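Local coordinates for protein inulin fructotransferase (Bacillus sp. snu-7, PDB 2INV) that breaks down inulin by intramolecular fructosyl transfer, probably releasing a cyclic difructose anhydride, at residues I202-E210 and H224-V232. Numbering follows the deposited sequence.
Sequences IAECGNCVE and HMGAGPDGV. With FRU (beta-D-fructofuranose), chain D.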
ATOM      1  N   ILE A 202     -10.834 -10.120   3.922  1.00 13.30           N
ATOM      2  CA  ILE A 202     -11.046 -11.560   3.905  1.00 13.81           C
ATOM      3  C   ILE A 202     -11.106 -12.055   5.344  1.00 13.56           C
ATOM      4  O   ILE A 202     -10.062 -12.293   5.965  1.00 13.69           O
ATOM      5  CB  ILE A 202      -9.868 -12.256   3.221  1.00 14.78           C
ATOM      6  CG1 ILE A 202      -9.424 -11.430   2.015  1.00 15.38           C
ATOM      7  CG2 ILE A 202     -10.257 -13.663   2.806  1.00 15.46           C
ATOM      8  CD1 ILE A 202      -8.160 -11.910   1.370  1.00 15.91           C
ATOM      9  N   ALA A 203     -12.305 -12.228   5.884  1.00 12.88           N
ATOM     10  CA  ALA A 203     -12.392 -12.684   7.260  1.00 12.60           C
ATOM     11  C   ALA A 203     -13.568 -13.587   7.554  1.00 13.19           C
ATOM     12  O   ALA A 203     -14.557 -13.625   6.804  1.00 11.93           O
ATOM     13  CB  ALA A 203     -12.412 -11.493   8.194  1.00 14.06           C
ATOM     14  N   GLU A 204     -13.446 -14.307   8.667  1.00 12.64           N
ATOM     15  CA  GLU A 204     -14.475 -15.234   9.089  1.00 12.96           C
ATOM     16  C   GLU A 204     -14.601 -16.278   7.984  1.00 13.13           C
ATOM     17  O   GLU A 204     -15.690 -16.708   7.608  1.00 13.39           O
ATOM     18  CB  GLU A 204     -15.780 -14.470   9.355  1.00 12.54           C
ATOM     19  CG  GLU A 204     -15.606 -13.523  10.562  1.00 13.24           C
ATOM     20  CD  GLU A 204     -16.874 -12.796  10.979  1.00 14.25           C
ATOM     21  OE1 GLU A 204     -17.957 -13.101  10.435  1.00 12.72           O
ATOM     22  OE2 GLU A 204     -16.788 -11.923  11.872  1.00 13.43           O
ATOM     23  N   CYS A 205     -13.432 -16.676   7.485  1.00 11.72           N
ATOM     24  CA  CYS A 205     -13.288 -17.686   6.446  1.00 11.97           C
ATOM     25  C   CYS A 205     -12.408 -18.787   7.024  1.00 11.83           C
ATOM     26  O   CYS A 205     -11.539 -18.509   7.867  1.00 11.72           O
ATOM     27  CB  CYS A 205     -12.612 -17.094   5.214  1.00 12.66           C
ATOM     28  SG  CYS A 205     -13.681 -16.071   4.167  1.00 13.21           S
ATOM     29  N   GLY A 206     -12.632 -20.028   6.598  1.00 11.96           N
ATOM     30  CA  GLY A 206     -11.822 -21.117   7.116  1.00 11.84           C
ATOM     31  C   GLY A 206     -10.381 -20.847   6.741  1.00 12.66           C
ATOM     32  O   GLY A 206      -9.471 -20.984   7.548  1.00 12.81           O
ATOM     33  N   ASN A 207     -10.196 -20.443   5.489  1.00 11.74           N
ATOM     34  CA  ASN A 207      -8.894 -20.101   4.935  1.00 12.20           C
ATOM     35  C   ASN A 207      -9.079 -18.800   4.165  1.00 11.95           C
ATOM     36  O   ASN A 207     -10.110 -18.602   3.531  1.00 11.56           O
ATOM     37  CB  ASN A 207      -8.411 -21.185   3.970  1.00 12.66           C
ATOM     38  CG  ASN A 207      -8.321 -22.549   4.620  1.00 13.10           C
ATOM     39  OD1 ASN A 207      -9.338 -23.187   4.887  1.00 15.90           O
ATOM     40  ND2 ASN A 207      -7.100 -23.006   4.882  1.00 11.01           N
ATOM     41  N   CYS A 208      -8.084 -17.921   4.202  1.00 12.28           N
ATOM     42  CA  CYS A 208      -8.189 -16.646   3.503  1.00 12.74           C
ATOM     43  C   CYS A 208      -7.473 -16.617   2.142  1.00 11.70           C
ATOM     44  O   CYS A 208      -8.135 -16.539   1.103  1.00 11.35           O
ATOM     45  CB  CYS A 208      -7.688 -15.522   4.422  1.00 12.90           C
ATOM     46  SG  CYS A 208      -8.699 -15.347   5.916  1.00 13.93           S
ATOM     47  N   VAL A 209      -6.143 -16.650   2.137  1.00 10.74           N
ATOM     48  CA  VAL A 209      -5.414 -16.633   0.873  1.00 11.05           C
ATOM     49  C   VAL A 209      -4.427 -17.793   0.772  1.00 10.67           C
ATOM     50  O   VAL A 209      -3.517 -17.936   1.587  1.00 11.12           O
ATOM     51  CB  VAL A 209      -4.659 -15.308   0.660  1.00 11.12           C
ATOM     52  CG1 VAL A 209      -3.866 -15.371  -0.642  1.00 11.98           C
ATOM     53  CG2 VAL A 209      -5.639 -14.152   0.613  1.00 12.52           C
ATOM     54  N   GLU A 210      -4.614 -18.610  -0.260  1.00 10.52           N
ATOM     55  CA  GLU A 210      -3.776 -19.783  -0.496  1.00 10.87           C
ATOM     56  C   GLU A 210      -3.039 -19.749  -1.837  1.00 11.79           C
ATOM     57  O   GLU A 210      -3.634 -19.983  -2.895  1.00 12.72           O
ATOM     58  CB  GLU A 210      -4.633 -21.052  -0.420  1.00 11.83           C
ATOM     59  CG  GLU A 210      -5.205 -21.325   0.963  1.00 11.25           C
ATOM     60  CD  GLU A 210      -6.206 -22.466   0.960  1.00 13.83           C
ATOM     61  OE1 GLU A 210      -7.425 -22.182   0.927  1.00 13.54           O
ATOM     62  OE2 GLU A 210      -5.782 -23.648   0.974  1.00 13.67           O
ATOM     63  N   HIS A 224      -6.894  -7.007   5.063  1.00 13.27           N
ATOM     64  CA  HIS A 224      -7.441  -7.272   6.402  1.00 12.92           C
ATOM     65  C   HIS A 224      -7.786  -8.769   6.428  1.00 13.42           C
ATOM     66  O   HIS A 224      -8.693  -9.185   5.707  1.00 14.25           O
ATOM     67  CB  HIS A 224      -8.758  -6.508   6.603  1.00 13.65           C
ATOM     68  CG  HIS A 224      -8.613  -5.116   7.147  1.00 13.04           C
ATOM     69  ND1 HIS A 224      -8.155  -4.851   8.420  1.00 14.63           N
ATOM     70  CD2 HIS A 224      -8.957  -3.912   6.622  1.00 12.05           C
ATOM     71  CE1 HIS A 224      -8.225  -3.551   8.657  1.00 12.80           C
ATOM     72  NE2 HIS A 224      -8.710  -2.959   7.582  1.00 14.78           N
HETATM   73  N   MSE A 225      -7.103  -9.592   7.224  1.00 12.54           N
HETATM   74  CA  MSE A 225      -7.438 -11.035   7.231  1.00 12.83           C
HETATM   75  C   MSE A 225      -7.634 -11.707   8.593  1.00 12.08           C
HETATM   76  O   MSE A 225      -6.902 -11.452   9.558  1.00 12.81           O
HETATM   77  CB  MSE A 225      -6.380 -11.863   6.490  1.00 13.26           C
HETATM   78  CG  MSE A 225      -6.225 -11.514   5.018  1.00 14.48           C
HETATM   79 SE   MSE A 225      -4.938 -12.690   4.200  1.00 14.89          SE
HETATM   80  CE  MSE A 225      -3.985 -11.411   3.148  1.00 15.99           C
ATOM     81  N   GLY A 226      -8.609 -12.611   8.623  1.00 11.63           N
ATOM     82  CA  GLY A 226      -8.933 -13.390   9.805  1.00 11.86           C
ATOM     83  C   GLY A 226      -9.447 -14.730   9.302  1.00 11.36           C
ATOM     84  O   GLY A 226     -10.464 -14.788   8.608  1.00 10.66           O
ATOM     85  N   ALA A 227      -8.749 -15.809   9.642  1.00 12.26           N
ATOM     86  CA  ALA A 227      -9.128 -17.145   9.176  1.00 14.04           C
ATOM     87  C   ALA A 227      -9.789 -18.041  10.222  1.00 14.54           C
ATOM     88  O   ALA A 227     -10.513 -17.572  11.107  1.00 16.33           O
ATOM     89  CB  ALA A 227      -7.909 -17.849   8.612  1.00 13.92           C
ATOM     90  N   GLY A 228      -9.554 -19.346  10.091  1.00 14.67           N
ATOM     91  CA  GLY A 228     -10.117 -20.300  11.027  1.00 15.81           C
ATOM     92  C   GLY A 228      -9.063 -21.199  11.658  1.00 16.00           C
ATOM     93  O   GLY A 228      -7.999 -21.435  11.073  1.00 15.93           O
ATOM     94  N   PRO A 229      -9.334 -21.710  12.871  1.00 16.76           N
ATOM     95  CA  PRO A 229      -8.459 -22.595  13.650  1.00 17.87           C
ATOM     96  C   PRO A 229      -7.838 -23.724  12.836  1.00 18.51           C
ATOM     97  O   PRO A 229      -6.696 -24.125  13.083  1.00 18.92           O
ATOM     98  CB  PRO A 229      -9.390 -23.131  14.724  1.00 17.88           C
ATOM     99  CG  PRO A 229     -10.250 -21.942  15.018  1.00 18.87           C
ATOM    100  CD  PRO A 229     -10.556 -21.386  13.632  1.00 17.37           C
ATOM    101  N   ASP A 230      -8.598 -24.225  11.867  1.00 18.90           N
ATOM    102  CA  ASP A 230      -8.152 -25.319  11.009  1.00 19.99           C
ATOM    103  C   ASP A 230      -7.699 -24.818   9.651  1.00 19.51           C
ATOM    104  O   ASP A 230      -7.420 -25.612   8.748  1.00 21.49           O
ATOM    105  CB  ASP A 230      -9.293 -26.310  10.798  1.00 21.79           C
ATOM    106  CG  ASP A 230      -9.737 -26.968  12.083  1.00 23.38           C
ATOM    107  OD1 ASP A 230      -8.866 -27.421  12.862  1.00 24.52           O
ATOM    108  OD2 ASP A 230     -10.962 -27.037  12.322  1.00 25.87           O
ATOM    109  N   GLY A 231      -7.641 -23.502   9.496  1.00 18.29           N
ATOM    110  CA  GLY A 231      -7.239 -22.953   8.219  1.00 17.22           C
ATOM    111  C   GLY A 231      -6.045 -22.034   8.312  1.00 16.29           C
ATOM    112  O   GLY A 231      -5.541 -21.736   9.401  1.00 15.81           O
ATOM    113  N   VAL A 232      -5.606 -21.564   7.154  1.00 14.57           N
ATOM    114  CA  VAL A 232      -4.481 -20.665   7.083  1.00 13.06           C
ATOM    115  C   VAL A 232      -4.997 -19.280   6.749  1.00 12.21           C
ATOM    116  O   VAL A 232      -6.075 -19.135   6.154  1.00 11.83           O
ATOM    117  CB  VAL A 232      -3.502 -21.115   6.001  1.00 14.54           C
ATOM    118  CG1 VAL A 232      -2.925 -22.479   6.366  1.00 15.04           C
ATOM    119  CG2 VAL A 232      -4.205 -21.190   4.653  1.00 14.63           C
TER
HETATM  120  C1  FRU D   2     -15.553 -12.471  15.760  1.00 25.78           C
HETATM  121  C2  FRU D   2     -14.212 -11.782  15.260  1.00 25.18           C
HETATM  122  C3  FRU D   2     -13.805 -12.170  13.810  1.00 24.41           C
HETATM  123  C4  FRU D   2     -12.260 -12.196  13.814  1.00 23.81           C
HETATM  124  C5  FRU D   2     -11.966 -12.557  15.241  1.00 23.70           C
HETATM  125  C6  FRU D   2     -10.882 -11.605  15.771  1.00 23.40           C
HETATM  126  O1  FRU D   2     -15.621 -13.867  15.368  1.00 25.60           O
HETATM  127  O3  FRU D   2     -14.303 -11.800  12.548  1.00 24.53           O
HETATM  128  O4  FRU D   2     -11.724 -13.075  12.841  1.00 22.82           O
HETATM  129  O5  FRU D   2     -13.226 -12.479  15.997  1.00 24.61           O
HETATM  130  O6  FRU D   2     -10.286 -12.248  16.823  1.00 23.25           O
HETATM  131  O   HOH W   1     -10.491 -23.031   9.707  1.00 22.71           O
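The side-chain amide of Asn207 rests against the Gly231-Val232 backbone, its CG 3.8 Å from Gly231 CA, while a methyl of Val232 borders it. Three well-formed backbone hydrogen bonds carry the pairing: Ile202 N to His224 O, Gly226 N to Ile202 O and Cys208 N to Val232 O. These bonds join successive coils of a right-handed parallel beta-helix, here the strands 201-203 and 224-226 and, beyond the turn, 207-211 and 232-240. Between them Gly206 O receives a weak bond from Gly228 N (3.0 Å) and one from a water, and Gly231 CA comes within 3.1 Å of it; the close approach is possible because Gly231 has no side chain.

Inside the coil, the Met225 selenium lies 4.0 Å from Cys208 CB and 3.9 Å from Val209 CG2, and the bend at chi3 (-137°) turns its methyl across the valine. Cys208 SG packs on Ala227 CB at 3.8 Å.

Outside, Glu204 sits in a left-handed backbone conformation, its N weakly bonded to Gly226 O. Its extended chain (chi2 -175°) carries the carboxylate to fructose, whose O3 donates to OE2 at 2.6 Å; Ser91 OG and Ser93 N hold the same carboxylate. With an alanine here, the sugar hydroxyl would probably lose its acceptor, and both serine groups their shared partner. The chemistry suggests a division of labour: apolar packing and backbone bonds join the coils, while the carboxylate, with two serine partners, offers one acceptor to the sugar, which Ser93 OG, Pro251 O and Arg252 NH1 also bind.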